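Local coordinates for D-alanyl-D-alanine carboxypeptidase DacB2 (Mycobacterium tuberculosis H37Rv, PDB 4RYE), which is a serine-type D,D-carboxypeptidase of the S11 family that probably trims the terminal D-alanine from peptidoglycan stem pentapeptides, at residues A20-Q32 against A155-A167. Residues are numbered along the deposited sequence; the frame is centred on the assembly and turned at random.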
loop_
_atom_site.group_PDB
_atom_site.type_symbol
_atom_site.label_atom_id
_atom_site.label_comp_id
_atom_site.label_asym_id
_atom_site.label_seq_id
_atom_site.Cartn_x
_atom_site.Cartn_y
_atom_site.Cartn_z
ATOM N N ALA A 20 -5.512 13.159 7.550
ATOM C CA ALA A 20 -6.289 12.201 6.753
ATOM C C ALA A 20 -7.787 12.465 6.878
ATOM O O ALA A 20 -8.303 12.567 7.985
ATOM C CB ALA A 20 -5.972 10.759 7.170
ATOM N N GLN A 21 -8.492 12.571 5.753
ATOM C CA GLN A 21 -9.932 12.824 5.820
ATOM C C GLN A 21 -10.771 11.550 6.003
ATOM O O GLN A 21 -11.885 11.622 6.514
ATOM C CB GLN A 21 -10.421 13.666 4.635
ATOM C CG GLN A 21 -9.936 15.117 4.692
ATOM C CD GLN A 21 -10.348 15.808 5.973
ATOM O OE1 GLN A 21 -11.509 16.181 6.139
ATOM N NE2 GLN A 21 -9.402 15.969 6.896
ATOM N N THR A 22 -10.251 10.397 5.576
ATOM C CA THR A 22 -10.853 9.117 5.956
ATOM C C THR A 22 -9.760 8.204 6.471
ATOM O O THR A 22 -8.620 8.317 6.050
ATOM C CB THR A 22 -11.554 8.388 4.784
ATOM O OG1 THR A 22 -10.569 7.746 3.967
ATOM C CG2 THR A 22 -12.413 9.366 3.943
ATOM N N TRP A 23 -10.106 7.303 7.382
ATOM C CA TRP A 23 -9.126 6.372 7.930
ATOM C C TRP A 23 -9.851 5.258 8.671
ATOM O O TRP A 23 -11.060 5.357 8.932
ATOM C CB TRP A 23 -8.112 7.090 8.850
ATOM C CG TRP A 23 -8.742 7.975 9.909
ATOM C CD1 TRP A 23 -8.917 9.332 9.850
ATOM C CD2 TRP A 23 -9.268 7.562 11.177
ATOM N NE1 TRP A 23 -9.527 9.780 10.994
ATOM C CE2 TRP A 23 -9.757 8.712 11.823
ATOM C CE3 TRP A 23 -9.381 6.326 11.822
ATOM C CZ2 TRP A 23 -10.349 8.667 13.090
ATOM C CZ3 TRP A 23 -9.974 6.279 13.079
ATOM C CH2 TRP A 23 -10.450 7.439 13.696
ATOM N N ILE A 24 -9.120 4.199 8.996
ATOM C CA ILE A 24 -9.689 3.067 9.732
ATOM C C ILE A 24 -8.572 2.431 10.536
ATOM O O ILE A 24 -7.416 2.516 10.152
ATOM C CB ILE A 24 -10.344 2.032 8.765
ATOM C CG1 ILE A 24 -11.172 0.994 9.528
ATOM C CG2 ILE A 24 -9.300 1.354 7.870
ATOM C CD1 ILE A 24 -12.010 0.084 8.612
ATOM N N VAL A 25 -8.906 1.843 11.679
ATOM C CA VAL A 25 -7.949 1.093 12.489
ATOM C C VAL A 25 -8.583 -0.260 12.739
ATOM O O VAL A 25 -9.702 -0.344 13.257
ATOM C CB VAL A 25 -7.677 1.757 13.858
ATOM C CG1 VAL A 25 -6.645 0.942 14.646
ATOM C CG2 VAL A 25 -7.177 3.185 13.674
ATOM N N ALA A 26 -7.902 -1.321 12.330
ATOM C CA ALA A 26 -8.471 -2.658 12.439
ATOM C C ALA A 26 -7.423 -3.621 12.982
ATOM O O ALA A 26 -6.221 -3.310 12.995
ATOM C CB ALA A 26 -9.028 -3.133 11.084
ATOM N N ASP A 27 -7.886 -4.779 13.447
ATOM C CA ASP A 27 -7.006 -5.808 13.980
ATOM C C ASP A 27 -6.686 -6.744 12.819
ATOM O O ASP A 27 -7.587 -7.296 12.188
ATOM C CB ASP A 27 -7.717 -6.552 15.114
ATOM C CG ASP A 27 -6.846 -7.626 15.777
ATOM O OD1 ASP A 27 -6.276 -8.488 15.073
ATOM O OD2 ASP A 27 -6.759 -7.622 17.023
ATOM N N LEU A 28 -5.399 -6.902 12.537
ATOM C CA LEU A 28 -4.913 -7.685 11.404
ATOM C C LEU A 28 -5.347 -9.155 11.474
ATOM O O LEU A 28 -5.573 -9.802 10.445
ATOM C CB LEU A 28 -3.381 -7.587 11.368
ATOM C CG LEU A 28 -2.608 -8.068 10.145
ATOM C CD1 LEU A 28 -2.946 -7.236 8.906
ATOM C CD2 LEU A 28 -1.123 -8.023 10.443
ATOM N N ASP A 29 -5.473 -9.678 12.690
ATOM C CA ASP A 29 -5.752 -11.098 12.879
ATOM C C ASP A 29 -7.243 -11.428 13.021
ATOM O O ASP A 29 -7.740 -12.356 12.387
ATOM C CB ASP A 29 -4.944 -11.640 14.068
ATOM C CG ASP A 29 -3.445 -11.564 13.823
ATOM O OD1 ASP A 29 -2.959 -12.287 12.931
ATOM O OD2 ASP A 29 -2.755 -10.773 14.506
ATOM N N SER A 30 -7.958 -10.669 13.845
ATOM C CA SER A 30 -9.364 -10.958 14.115
ATOM C C SER A 30 -10.318 -10.276 13.130
ATOM O O SER A 30 -11.451 -10.722 12.954
ATOM C CB SER A 30 -9.723 -10.537 15.533
ATOM O OG SER A 30 -9.805 -9.124 15.614
ATOM N N GLY A 31 -9.860 -9.205 12.485
ATOM C CA GLY A 31 -10.701 -8.435 11.579
ATOM C C GLY A 31 -11.652 -7.462 12.270
ATOM O O GLY A 31 -12.465 -6.810 11.599
ATOM N N GLN A 32 -11.571 -7.368 13.601
ATOM C CA GLN A 32 -12.323 -6.353 14.350
ATOM C C GLN A 32 -11.923 -4.960 13.881
ATOM O O GLN A 32 -10.747 -4.694 13.665
ATOM C CB GLN A 32 -12.009 -6.414 15.846
ATOM C CG GLN A 32 -12.422 -7.666 16.589
ATOM C CD GLN A 32 -11.713 -7.759 17.938
ATOM O OE1 GLN A 32 -10.598 -8.286 18.031
ATOM N NE2 GLN A 32 -12.340 -7.214 18.984
ATOM N N ALA A 155 -10.834 3.265 2.844
ATOM C CA ALA A 155 -9.958 2.888 3.952
ATOM C C ALA A 155 -10.211 1.431 4.345
ATOM O O ALA A 155 -9.277 0.656 4.562
ATOM C CB ALA A 155 -10.172 3.824 5.147
ATOM N N HIS A 156 -11.485 1.060 4.410
ATOM C CA HIS A 156 -11.875 -0.323 4.673
ATOM C C HIS A 156 -11.286 -1.294 3.649
ATOM O O HIS A 156 -10.635 -2.280 4.023
ATOM C CB HIS A 156 -13.406 -0.444 4.714
ATOM C CG HIS A 156 -13.897 -1.855 4.712
ATOM N ND1 HIS A 156 -14.024 -2.602 3.555
ATOM C CD2 HIS A 156 -14.296 -2.663 5.725
ATOM C CE1 HIS A 156 -14.482 -3.804 3.858
ATOM N NE2 HIS A 156 -14.659 -3.866 5.165
ATOM N N ASP A 157 -11.505 -1.044 2.359
ATOM C CA ASP A 157 -10.940 -1.945 1.352
ATOM C C ASP A 157 -9.412 -2.000 1.380
ATOM O O ASP A 157 -8.825 -3.056 1.143
ATOM C CB ASP A 157 -11.399 -1.573 -0.063
ATOM C CG ASP A 157 -12.831 -1.974 -0.337
ATOM O OD1 ASP A 157 -13.546 -2.324 0.627
ATOM O OD2 ASP A 157 -13.250 -1.925 -1.522
ATOM N N LEU A 158 -8.761 -0.866 1.639
ATOM C CA LEU A 158 -7.300 -0.862 1.687
ATOM C C LEU A 158 -6.757 -1.812 2.767
ATOM O O LEU A 158 -5.805 -2.546 2.516
ATOM C CB LEU A 158 -6.734 0.563 1.858
ATOM C CG LEU A 158 -6.851 1.485 0.641
ATOM C CD1 LEU A 158 -6.224 2.857 0.943
ATOM C CD2 LEU A 158 -6.182 0.851 -0.572
ATOM N N VAL A 159 -7.352 -1.809 3.955
ATOM C CA VAL A 159 -6.863 -2.706 5.010
ATOM C C VAL A 159 -7.232 -4.156 4.719
ATOM O O VAL A 159 -6.514 -5.068 5.104
ATOM C CB VAL A 159 -7.282 -2.284 6.453
ATOM C CG1 VAL A 159 -6.758 -0.889 6.773
ATOM C CG2 VAL A 159 -8.798 -2.355 6.674
ATOM N N VAL A 160 -8.348 -4.363 4.032
ATOM C CA VAL A 160 -8.723 -5.703 3.607
ATOM C C VAL A 160 -7.682 -6.223 2.627
ATOM O O VAL A 160 -7.233 -7.379 2.705
ATOM C CB VAL A 160 -10.135 -5.702 2.976
ATOM C CG1 VAL A 160 -10.414 -7.024 2.248
ATOM C CG2 VAL A 160 -11.196 -5.440 4.067
ATOM N N ILE A 161 -7.273 -5.366 1.704
ATOM C CA ILE A 161 -6.269 -5.765 0.716
ATOM C C ILE A 161 -4.908 -5.962 1.384
ATOM O O ILE A 161 -4.206 -6.942 1.111
ATOM C CB ILE A 161 -6.184 -4.718 -0.427
ATOM C CG1 ILE A 161 -7.407 -4.858 -1.341
ATOM C CG2 ILE A 161 -4.899 -4.879 -1.237
ATOM C CD1 ILE A 161 -7.760 -3.600 -2.140
ATOM N N PHE A 162 -4.540 -5.052 2.281
ATOM C CA PHE A 162 -3.257 -5.168 2.966
ATOM C C PHE A 162 -3.168 -6.399 3.870
ATOM O O PHE A 162 -2.100 -6.992 4.048
ATOM C CB PHE A 162 -2.972 -3.922 3.792
ATOM C CG PHE A 162 -1.511 -3.707 4.047
ATOM C CD1 PHE A 162 -0.703 -3.165 3.065
ATOM C CD2 PHE A 162 -0.943 -4.051 5.264
ATOM C CE1 PHE A 162 0.656 -2.962 3.290
ATOM C CE2 PHE A 162 0.418 -3.856 5.500
ATOM C CZ PHE A 162 1.217 -3.310 4.507
ATOM N N ARG A 163 -4.287 -6.745 4.474
ATOM C CA ARG A 163 -4.371 -7.914 5.339
ATOM C C ARG A 163 -4.090 -9.184 4.537
ATOM O O ARG A 163 -3.387 -10.091 5.002
ATOM C CB ARG A 163 -5.767 -7.962 5.961
ATOM C CG ARG A 163 -5.974 -9.038 6.978
ATOM C CD ARG A 163 -7.286 -8.792 7.712
ATOM N NE ARG A 163 -7.532 -9.828 8.700
ATOM C CZ ARG A 163 -8.720 -10.369 8.927
ATOM N NH1 ARG A 163 -9.780 -9.971 8.226
ATOM N NH2 ARG A 163 -8.838 -11.316 9.845
ATOM N N ALA A 164 -4.627 -9.241 3.324
ATOM C CA ALA A 164 -4.375 -10.379 2.442
ATOM C C ALA A 164 -2.904 -10.422 2.043
ATOM O O ALA A 164 -2.299 -11.498 1.971
ATOM C CB ALA A 164 -5.272 -10.310 1.195
ATOM N N ALA A 165 -2.328 -9.254 1.769
ATOM C CA ALA A 165 -0.932 -9.184 1.367
ATOM C C ALA A 165 -0.000 -9.602 2.503
ATOM O O ALA A 165 0.977 -10.304 2.275
ATOM C CB ALA A 165 -0.578 -7.782 0.857
HETATM N N MSE A 166 -0.303 -9.176 3.724
HETATM C CA MSE A 166 0.526 -9.508 4.883
HETATM C C MSE A 166 0.542 -10.997 5.193
HETATM O O MSE A 166 1.462 -11.496 5.851
HETATM C CB MSE A 166 0.065 -8.731 6.118
HETATM C CG MSE A 166 0.456 -7.250 6.093
HETATM SE SE MSE A 166 2.404 -6.959 6.009
HETATM C CE MSE A 166 2.934 -8.053 7.532
ATOM N N ALA A 167 -0.482 -11.706 4.730
ATOM C CA ALA A 167 -0.546 -13.147 4.932
ATOM C C ALA A 167 0.478 -13.873 4.065
ATOM O O ALA A 167 0.870 -15.000 4.361
ATOM C CB ALA A 167 -1.943 -13.658 4.646
HETATM O O HOH W 1 -12.494 5.770 2.958
HETATM O O HOH W 2 -12.143 -12.397 10.222
#
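I24 and L28 meet A155, V159 and R163 where strand 22-27 and the turn after it lie on helix 155-166, the two axes 7.7 Å apart and running the same way at 42°. T22, I24 and A26 direct their CB atoms at the helix. The CG2 branch of I24 sits 3.4 Å from A155 O and 3.6 Å from V159 CG1, against A155 CB; the other branch, with CG1 anti to the backbone N (chi1 -169°), lays CD1 beside CA and CB of H156. At the helix N-terminus one water accepts from both T22 OG1 and A155 N. Farther along, the L28 and R163 side chains pass antiparallel, L28 CD1 lying 4.0 Å from R163 CG. The extended arginine carries its guanidinium to the 28-31 turn, where NE donates to L28 O (2.6 Å) and NH2 to D29 O (3.0 Å), both from above the carbonyl planes. G31 CA lies 3.6 Å above the guanidinium plane of R163, offset toward its rim. The turn is also held from within by D27 OD1, which accepts from D29 N and S30 N as an Asx motif, while D27 OD2 pairs with R228. Apolar packing thus seats an inner strand of the antiparallel sheet on the helix in this beta-lactamase-clan protein, away from the catalytic serine, and the R163 charge is met by two backbone carbonyls whose dipoles would partly offset it.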